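Phthiocerol synthesis polyketide synthase type I PpsC (PDB 7AHB) probably loads extender units onto an acyl carrier protein through its acyltransferase domain, as one module of the mycobacterial synthase that builds phthiocerol. Local coordinates at residues I45-S54 and A307-I317; I200-V208 and H325-A333. One frame throughout, in Å; residues are numbered along the deposited sequence.

Interaction 1. Residues I45-S54 and A307-I317; sequences IGGGTVFVYS and AGADHHTFIEI. With SO4 (sulfate ion), chain D.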
loop_
_atom_site.group_PDB
_atom_site.type_symbol
_atom_site.label_atom_id
_atom_site.label_comp_id
_atom_site.label_asym_id
_atom_site.label_seq_id
_atom_site.Cartn_x
_atom_site.Cartn_y
_atom_site.Cartn_z
ATOM N N ILE A 45 -1.386 25.422 -0.512
ATOM C CA ILE A 45 -0.667 24.277 0.023
ATOM C C ILE A 45 0.807 24.635 0.173
ATOM O O ILE A 45 1.335 25.524 -0.499
ATOM C CB ILE A 45 -0.847 23.033 -0.864
ATOM C CG1 ILE A 45 0.076 23.098 -2.081
ATOM C CG2 ILE A 45 -2.292 22.916 -1.327
ATOM C CD1 ILE A 45 -0.019 21.891 -3.010
ATOM N N GLY A 46 1.481 23.931 1.070
ATOM C CA GLY A 46 2.914 24.050 1.211
ATOM C C GLY A 46 3.650 23.160 0.225
ATOM O O GLY A 46 3.065 22.524 -0.655
ATOM N N GLY A 47 4.979 23.113 0.391
ATOM C CA GLY A 47 5.813 22.354 -0.514
ATOM C C GLY A 47 5.959 20.908 -0.133
ATOM O O GLY A 47 5.601 20.483 0.959
ATOM N N GLY A 48 6.496 20.131 -1.070
ATOM C CA GLY A 48 6.783 18.728 -0.814
ATOM C C GLY A 48 5.657 17.771 -1.141
ATOM O O GLY A 48 4.507 18.012 -0.762
ATOM N N THR A 49 5.981 16.677 -1.836
ATOM C CA THR A 49 4.991 15.698 -2.262
ATOM C C THR A 49 5.416 14.301 -1.828
ATOM O O THR A 49 6.560 13.890 -2.069
ATOM C CB THR A 49 4.817 15.732 -3.788
ATOM O OG1 THR A 49 4.234 16.973 -4.179
ATOM C CG2 THR A 49 3.913 14.567 -4.255
ATOM N N VAL A 50 4.475 13.558 -1.248
ATOM C CA VAL A 50 4.694 12.188 -0.804
ATOM C C VAL A 50 3.756 11.278 -1.580
ATOM O O VAL A 50 2.553 11.541 -1.638
ATOM C CB VAL A 50 4.440 12.055 0.706
ATOM C CG1 VAL A 50 4.633 10.622 1.159
ATOM C CG2 VAL A 50 5.394 13.002 1.504
ATOM N N PHE A 51 4.303 10.229 -2.184
ATOM C CA PHE A 51 3.485 9.178 -2.786
ATOM C C PHE A 51 3.301 8.059 -1.771
ATOM O O PHE A 51 4.291 7.551 -1.235
ATOM C CB PHE A 51 4.137 8.583 -4.027
ATOM C CG PHE A 51 3.906 9.361 -5.297
ATOM C CD1 PHE A 51 3.590 10.708 -5.269
ATOM C CD2 PHE A 51 4.039 8.735 -6.526
ATOM C CE1 PHE A 51 3.410 11.414 -6.445
ATOM C CE2 PHE A 51 3.847 9.438 -7.703
ATOM C CZ PHE A 51 3.527 10.772 -7.659
ATOM N N VAL A 52 2.050 7.647 -1.548
ATOM C CA VAL A 52 1.709 6.627 -0.555
ATOM C C VAL A 52 1.193 5.387 -1.282
ATOM O O VAL A 52 0.188 5.458 -2.008
ATOM C CB VAL A 52 0.662 7.143 0.439
ATOM C CG1 VAL A 52 0.206 6.024 1.358
ATOM C CG2 VAL A 52 1.216 8.347 1.234
ATOM N N TYR A 53 1.840 4.243 -1.041
ATOM C CA TYR A 53 1.502 2.988 -1.712
ATOM C C TYR A 53 0.767 2.096 -0.719
ATOM O O TYR A 53 1.337 1.676 0.297
ATOM C CB TYR A 53 2.757 2.325 -2.271
ATOM C CG TYR A 53 3.350 3.157 -3.385
ATOM C CD1 TYR A 53 4.236 4.188 -3.111
ATOM C CD2 TYR A 53 2.966 2.962 -4.690
ATOM C CE1 TYR A 53 4.767 4.962 -4.116
ATOM C CE2 TYR A 53 3.480 3.741 -5.712
ATOM C CZ TYR A 53 4.380 4.740 -5.414
ATOM O OH TYR A 53 4.889 5.523 -6.421
ATOM N N SER A 54 -0.511 1.842 -1.001
ATOM C CA SER A 54 -1.351 1.053 -0.126
ATOM C C SER A 54 -1.033 -0.425 -0.281
ATOM O O SER A 54 -0.540 -0.879 -1.318
ATOM C CB SER A 54 -2.822 1.300 -0.438
ATOM O OG SER A 54 -3.630 0.454 0.344
ATOM N N ALA A 307 6.348 12.449 7.818
ATOM C CA ALA A 307 6.392 13.011 6.480
ATOM C C ALA A 307 5.695 14.356 6.399
ATOM O O ALA A 307 6.084 15.203 5.586
ATOM C CB ALA A 307 5.732 12.039 5.480
ATOM N N GLY A 308 4.664 14.569 7.205
ATOM C CA GLY A 308 3.960 15.835 7.163
ATOM C C GLY A 308 4.700 16.991 7.831
ATOM O O GLY A 308 4.251 18.140 7.747
ATOM N N ALA A 309 5.819 16.716 8.493
ATOM C CA ALA A 309 6.604 17.806 9.057
ATOM C C ALA A 309 6.962 18.820 7.975
ATOM O O ALA A 309 6.800 20.029 8.162
ATOM C CB ALA A 309 7.862 17.255 9.731
ATOM N N ASP A 310 7.428 18.340 6.820
ATOM C CA ASP A 310 7.903 19.221 5.758
ATOM C C ASP A 310 7.364 18.887 4.376
ATOM O O ASP A 310 7.836 19.457 3.396
ATOM C CB ASP A 310 9.428 19.195 5.729
ATOM C CG ASP A 310 10.027 19.840 6.969
ATOM O OD1 ASP A 310 9.719 21.016 7.210
ATOM O OD2 ASP A 310 10.771 19.163 7.694
ATOM N N HIS A 311 6.413 17.972 4.264
ATOM C CA HIS A 311 5.740 17.657 3.012
ATOM C C HIS A 311 4.250 17.909 3.192
ATOM O O HIS A 311 3.664 17.531 4.214
ATOM C CB HIS A 311 5.980 16.210 2.595
ATOM C CG HIS A 311 7.421 15.845 2.494
ATOM N ND1 HIS A 311 8.167 15.446 3.582
ATOM C CD2 HIS A 311 8.258 15.829 1.432
ATOM C CE1 HIS A 311 9.399 15.177 3.187
ATOM N NE2 HIS A 311 9.485 15.417 1.890
ATOM N N HIS A 312 3.630 18.540 2.201
ATOM C CA HIS A 312 2.258 18.986 2.345
ATOM C C HIS A 312 1.279 18.345 1.384
ATOM O O HIS A 312 0.069 18.458 1.614
ATOM C CB HIS A 312 2.187 20.507 2.177
ATOM C CG HIS A 312 2.849 21.248 3.288
ATOM N ND1 HIS A 312 4.217 21.378 3.377
ATOM C CD2 HIS A 312 2.336 21.868 4.375
ATOM C CE1 HIS A 312 4.521 22.061 4.467
ATOM N NE2 HIS A 312 3.398 22.365 5.093
ATOM N N THR A 313 1.744 17.672 0.336
ATOM C CA THR A 313 0.850 16.978 -0.585
ATOM C C THR A 313 1.087 15.482 -0.476
ATOM O O THR A 313 2.208 15.016 -0.702
ATOM C CB THR A 313 1.049 17.451 -2.024
ATOM O OG1 THR A 313 0.709 18.839 -2.108
ATOM C CG2 THR A 313 0.162 16.647 -2.976
ATOM N N PHE A 314 0.034 14.746 -0.121
ATOM C CA PHE A 314 0.049 13.295 -0.048
ATOM C C PHE A 314 -0.877 12.741 -1.125
ATOM O O PHE A 314 -2.045 13.129 -1.200
ATOM C CB PHE A 314 -0.393 12.826 1.336
ATOM C CG PHE A 314 0.599 13.156 2.423
ATOM C CD1 PHE A 314 0.738 14.452 2.877
ATOM C CD2 PHE A 314 1.400 12.172 2.970
ATOM C CE1 PHE A 314 1.653 14.762 3.863
ATOM C CE2 PHE A 314 2.315 12.482 3.957
ATOM C CZ PHE A 314 2.431 13.788 4.400
ATOM N N ILE A 315 -0.352 11.845 -1.951
ATOM C CA ILE A 315 -1.097 11.245 -3.060
ATOM C C ILE A 315 -1.065 9.735 -2.863
ATOM O O ILE A 315 0.005 9.113 -2.961
ATOM C CB ILE A 315 -0.505 11.620 -4.425
ATOM C CG1 ILE A 315 -0.474 13.125 -4.579
ATOM C CG2 ILE A 315 -1.321 10.973 -5.583
ATOM C CD1 ILE A 315 0.252 13.608 -5.820
ATOM N N GLU A 316 -2.227 9.140 -2.616
ATOM C CA GLU A 316 -2.325 7.690 -2.534
ATOM C C GLU A 316 -2.327 7.119 -3.952
ATOM O O GLU A 316 -3.160 7.501 -4.788
ATOM C CB GLU A 316 -3.576 7.264 -1.772
ATOM C CG GLU A 316 -3.742 5.767 -1.705
ATOM C CD GLU A 316 -5.020 5.366 -0.975
ATOM O OE1 GLU A 316 -5.488 6.187 -0.141
ATOM O OE2 GLU A 316 -5.558 4.256 -1.254
ATOM N N ILE A 317 -1.403 6.200 -4.212
ATOM C CA ILE A 317 -1.224 5.617 -5.530
ATOM C C ILE A 317 -1.978 4.289 -5.535
ATOM O O ILE A 317 -1.400 3.235 -5.237
ATOM C CB ILE A 317 0.262 5.415 -5.855
ATOM C CG1 ILE A 317 1.025 6.723 -5.689
ATOM C CG2 ILE A 317 0.409 4.882 -7.303
ATOM C CD1 ILE A 317 0.619 7.825 -6.633
HETATM S S SO4 D . 7.290 21.933 -4.030
HETATM O O1 SO4 D . 7.736 22.052 -5.419
HETATM O O2 SO4 D . 8.138 20.973 -3.331
HETATM O O3 SO4 D . 7.387 23.239 -3.383
HETATM O O4 SO4 D . 5.903 21.478 -4.005
HETATM O O HOH W 1 2.979 20.073 -1.668
#
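The imidazole of His312 lies against the glycine run that leads into strand 49-53, with Gly46 CA over one ring face and the carbonyl of Gly47 at the ring edge. His312 ND1 donates to Gly47 O at 2.9 Å, on a lone pair and in the ring plane, which fixes how the ring is turned. Gly46 has no side chain to collide with this ring, and the positive phi of Gly48 (90°) suits a residue without one. Gly48 O accepts from two backbone donors, His312 N and Thr313 N. A water adds a third bond there while bridging to Gly46 O and Thr313 OG1. Gly48 N donates to O2 of a sulfate, probably from the crystallisation liquor, at 2.9 Å.

Strands 49-53 and 313-316 pair in parallel, Val50 and Val52 each giving and receiving a backbone bond. Val50 CG2, lying beside the backbone N, is pressed to 3.4 Å from His311 CB, while Val50 CB sits off-centre over the Phe314 ring. On the other face Ile317 serves two aromatic rings: its CD1 stands over Phe51, 3.8 Å from the centroid, and CG1 over Tyr53. CG1 anti to the carbonyl carbon (chi1 -54°) carries that branch between them.

Both are interior strands of the five-stranded parallel sheet, 49-53 at its centre, flanked by 133-136 and 341-343; such a sheet is the core of the α/β-hydrolase-like subdomain of acyltransferases. Helix 106-126 packs on the Ile315 and Ile317 face, where Tyr53 OH bonds to Thr121, and helix 324-334 covers Phe314 on the other.

Interaction 2. Residues I200-V208 and H325-A333; sequences IYASPRQTV and HSISDTLRA. With SCN (thiocyanate ion), chain N.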
loop_
_atom_site.group_PDB
_atom_site.type_symbol
_atom_site.label_atom_id
_atom_site.label_comp_id
_atom_site.label_asym_id
_atom_site.label_seq_id
_atom_site.Cartn_x
_atom_site.Cartn_y
_atom_site.Cartn_z
ATOM N N ILE A 200 -1.842 -2.848 12.061
ATOM C CA ILE A 200 -1.527 -1.568 11.437
ATOM C C ILE A 200 -1.856 -0.457 12.415
ATOM O O ILE A 200 -2.989 -0.365 12.899
ATOM C CB ILE A 200 -2.289 -1.344 10.115
ATOM C CG1 ILE A 200 -1.984 -2.485 9.132
ATOM C CG2 ILE A 200 -1.912 0.016 9.499
ATOM C CD1 ILE A 200 -2.658 -2.325 7.767
ATOM N N TYR A 201 -0.871 0.401 12.692
ATOM C CA TYR A 201 -1.137 1.680 13.354
ATOM C C TYR A 201 -1.633 2.614 12.257
ATOM O O TYR A 201 -0.824 3.206 11.527
ATOM C CB TYR A 201 0.116 2.233 14.018
ATOM C CG TYR A 201 0.749 1.353 15.074
ATOM C CD1 TYR A 201 0.373 1.449 16.397
ATOM C CD2 TYR A 201 1.733 0.442 14.738
ATOM C CE1 TYR A 201 0.963 0.650 17.370
ATOM C CE2 TYR A 201 2.340 -0.359 15.693
ATOM C CZ TYR A 201 1.955 -0.246 17.010
ATOM O OH TYR A 201 2.558 -1.036 17.948
ATOM N N ALA A 202 -2.961 2.729 12.105
ATOM C CA ALA A 202 -3.478 3.449 10.945
ATOM C C ALA A 202 -3.457 4.967 11.142
ATOM O O ALA A 202 -3.116 5.721 10.221
ATOM C CB ALA A 202 -4.889 2.985 10.618
ATOM N N SER A 203 -3.817 5.427 12.308
ATOM C CA SER A 203 -3.896 6.842 12.616
ATOM C C SER A 203 -3.992 6.963 14.131
ATOM O O SER A 203 -4.022 5.939 14.833
ATOM C CB SER A 203 -5.101 7.478 11.947
ATOM O OG SER A 203 -6.288 7.107 12.600
ATOM N N PRO A 204 -4.071 8.179 14.675
ATOM C CA PRO A 204 -4.290 8.302 16.129
ATOM C C PRO A 204 -5.634 7.768 16.561
ATOM O O PRO A 204 -5.837 7.545 17.763
ATOM C CB PRO A 204 -4.179 9.812 16.396
ATOM C CG PRO A 204 -3.478 10.382 15.179
ATOM C CD PRO A 204 -3.889 9.489 14.017
ATOM N N ARG A 205 -6.559 7.548 15.621
ATOM C CA ARG A 205 -7.929 7.187 15.954
ATOM C C ARG A 205 -8.368 5.827 15.444
ATOM O O ARG A 205 -9.424 5.350 15.864
ATOM C CB ARG A 205 -8.904 8.241 15.405
ATOM C CG ARG A 205 -9.159 9.390 16.354
ATOM C CD ARG A 205 -9.668 10.636 15.609
ATOM N NE ARG A 205 -8.570 11.341 14.930
ATOM C CZ ARG A 205 -7.654 12.088 15.562
ATOM N NH1 ARG A 205 -6.689 12.698 14.865
ATOM N NH2 ARG A 205 -7.688 12.211 16.898
ATOM N N GLN A 206 -7.602 5.197 14.565
ATOM C CA GLN A 206 -7.958 3.910 13.993
ATOM C C GLN A 206 -6.773 2.960 14.025
ATOM O O GLN A 206 -5.629 3.363 13.799
ATOM C CB GLN A 206 -8.433 4.061 12.545
ATOM C CG GLN A 206 -9.801 4.744 12.405
ATOM C CD GLN A 206 -10.276 4.774 10.960
ATOM O OE1 GLN A 206 -9.548 5.211 10.065
ATOM N NE2 GLN A 206 -11.493 4.296 10.729
ATOM N N THR A 207 -7.064 1.684 14.256
ATOM C CA THR A 207 -6.060 0.638 14.355
ATOM C C THR A 207 -6.624 -0.608 13.691
ATOM O O THR A 207 -7.821 -0.867 13.767
ATOM C CB THR A 207 -5.708 0.335 15.834
ATOM O OG1 THR A 207 -5.359 1.548 16.537
ATOM C CG2 THR A 207 -4.584 -0.641 15.930
ATOM N N VAL A 208 -5.756 -1.392 13.071
ATOM C CA VAL A 208 -6.151 -2.625 12.403
ATOM C C VAL A 208 -5.618 -3.790 13.219
ATOM O O VAL A 208 -4.444 -3.789 13.615
ATOM C CB VAL A 208 -5.635 -2.694 10.951
ATOM C CG1 VAL A 208 -6.045 -4.030 10.323
ATOM C CG2 VAL A 208 -6.185 -1.536 10.143
ATOM N N HIS A 325 -8.424 9.241 4.367
ATOM C CA HIS A 325 -9.015 9.692 5.626
ATOM C C HIS A 325 -8.062 9.482 6.803
ATOM O O HIS A 325 -7.947 10.350 7.677
ATOM C CB HIS A 325 -10.332 8.964 5.891
ATOM C CG HIS A 325 -10.910 9.246 7.247
ATOM N ND1 HIS A 325 -11.382 10.493 7.613
ATOM C CD2 HIS A 325 -11.081 8.449 8.330
ATOM C CE1 HIS A 325 -11.827 10.450 8.858
ATOM N NE2 HIS A 325 -11.654 9.221 9.318
ATOM N N SER A 326 -7.390 8.330 6.855
ATOM C CA SER A 326 -6.408 8.086 7.913
ATOM C C SER A 326 -5.241 9.056 7.813
ATOM O O SER A 326 -4.727 9.533 8.835
ATOM C CB SER A 326 -5.893 6.644 7.841
ATOM O OG SER A 326 -6.938 5.729 8.121
ATOM N N ILE A 327 -4.794 9.346 6.587
ATOM C CA ILE A 327 -3.745 10.345 6.403
ATOM C C ILE A 327 -4.185 11.679 6.997
ATOM O O ILE A 327 -3.478 12.300 7.801
ATOM C CB ILE A 327 -3.392 10.474 4.906
ATOM C CG1 ILE A 327 -2.696 9.201 4.424
ATOM C CG2 ILE A 327 -2.508 11.698 4.668
ATOM C CD1 ILE A 327 -2.562 9.092 2.927
ATOM N N SER A 328 -5.366 12.143 6.607
ATOM C CA SER A 328 -5.846 13.419 7.124
ATOM C C SER A 328 -5.989 13.386 8.642
ATOM O O SER A 328 -5.653 14.365 9.324
ATOM C CB SER A 328 -7.176 13.774 6.467
ATOM O OG SER A 328 -6.980 14.049 5.084
ATOM N N ASP A 329 -6.490 12.276 9.197
ATOM C CA ASP A 329 -6.593 12.189 10.651
ATOM C C ASP A 329 -5.230 12.376 11.314
ATOM O O ASP A 329 -5.104 13.110 12.300
ATOM C CB ASP A 329 -7.194 10.854 11.064
ATOM C CG ASP A 329 -8.705 10.824 10.901
ATOM O OD1 ASP A 329 -9.307 11.903 10.652
ATOM O OD2 ASP A 329 -9.281 9.722 11.013
ATOM N N THR A 330 -4.195 11.721 10.780
ATOM C CA THR A 330 -2.858 11.857 11.350
ATOM C C THR A 330 -2.358 13.287 11.226
ATOM O O THR A 330 -1.874 13.873 12.196
ATOM C CB THR A 330 -1.903 10.889 10.662
ATOM O OG1 THR A 330 -2.212 9.568 11.091
ATOM C CG2 THR A 330 -0.449 11.213 10.988
ATOM N N LEU A 331 -2.473 13.867 10.034
ATOM C CA LEU A 331 -1.954 15.216 9.820
ATOM C C LEU A 331 -2.674 16.224 10.705
ATOM O O LEU A 331 -2.052 17.164 11.228
ATOM C CB LEU A 331 -2.091 15.599 8.346
ATOM C CG LEU A 331 -1.255 14.769 7.382
ATOM C CD1 LEU A 331 -1.586 15.113 5.944
ATOM C CD2 LEU A 331 0.239 14.979 7.640
ATOM N N ARG A 332 -3.988 16.041 10.887
ATOM C CA ARG A 332 -4.767 16.968 11.703
ATOM C C ARG A 332 -4.310 16.953 13.158
ATOM O O ARG A 332 -4.482 17.945 13.871
ATOM C CB ARG A 332 -6.249 16.605 11.603
ATOM C CG ARG A 332 -7.207 17.767 11.692
ATOM C CD ARG A 332 -8.672 17.287 11.590
ATOM N NE ARG A 332 -8.835 16.298 10.540
ATOM C CZ ARG A 332 -9.449 16.517 9.381
ATOM N NH1 ARG A 332 -9.993 17.707 9.117
ATOM N NH2 ARG A 332 -9.531 15.529 8.494
ATOM N N ALA A 333 -3.729 15.846 13.618
ATOM C CA ALA A 333 -3.316 15.741 15.009
ATOM C C ALA A 333 -2.053 16.527 15.313
ATOM O O ALA A 333 -1.817 16.848 16.475
ATOM C CB ALA A 333 -3.093 14.272 15.385
HETATM S S SCN N . -5.097 0.757 7.388
HETATM C C SCN N . -5.926 2.363 7.266
HETATM N N SCN N . -6.450 3.367 7.182
HETATM O O HOH W 2 -1.967 8.132 8.756
HETATM O O HOH W 3 -8.272 7.293 10.835
#
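Arg205 reaches across to helix 324-334 with its guanidinium edge leading: NH1 makes a weak hydrogen bond, 3.0 Å long and bent to 134°, to Asp329 O. Its chain is folded at chi3 (-78°), which lays one guanidinium face over Pro204 CB and turns the group nearly perpendicular to the Asp329 carboxylate. Arg205 NE and Asp329 OD2 remain 4.3 Å apart, beyond a salt bridge.

Residues 200-208 are the turn of a hairpin in the four-stranded antiparallel sheet, consistent with the small ferredoxin-like subdomain of acyltransferases, and meet a helix of the larger subdomain. Ser203 OG accepts from Arg205 N at 3.1 Å, an ST turn, and donates a hydrogen bond to a water that donates to Gln206 OE1 and Asp329 OD2. The Gln206 amide stands almost at right angles to the His325 ring, presenting OE1 to the ring edge. Pro204 crosses Thr330 at about a right angle, and its CG packs on Ala333 CB. A second water joins Ala202 O to Thr330 OG1.

Nearer the start of the helix segment, Ser326 OG donates to N of a thiocyanate, probably from the crystallisation liquor, at 2.6 Å.

Between 200-208 and 325-333 the one direct hydrogen bond is weak, so the joint relies on ordered water and close fit. Arg205 nearby would be expected to favour an ionised Asp329, whose OD2 accepts a hydrogen bond from the water.

In the fold
Helix 324-334 forms one side of interaction 2 and packs against the sheet of interaction 1. In interaction 1 the strands 49-53 and 313-316 are interior strands of the parallel sheet, with mostly buried side chains and regular backbone bonds; its solvent-facing parts are the glycine-rich entrance and the turn at 309-312. Interaction 2 is smaller, 374 against 854 Å² of buried surface, and lies where the loop of the antiparallel subdomain meets the helix, with polar side chains and bridging waters in place of sheet bonding. Ile327 and Leu331 pack on Phe314, and Ile327 on Val52, while Ser326, Asp329 and Thr330 serve the hairpin. The helix thus stands between apolar sheet core and hydrated subdomain boundary.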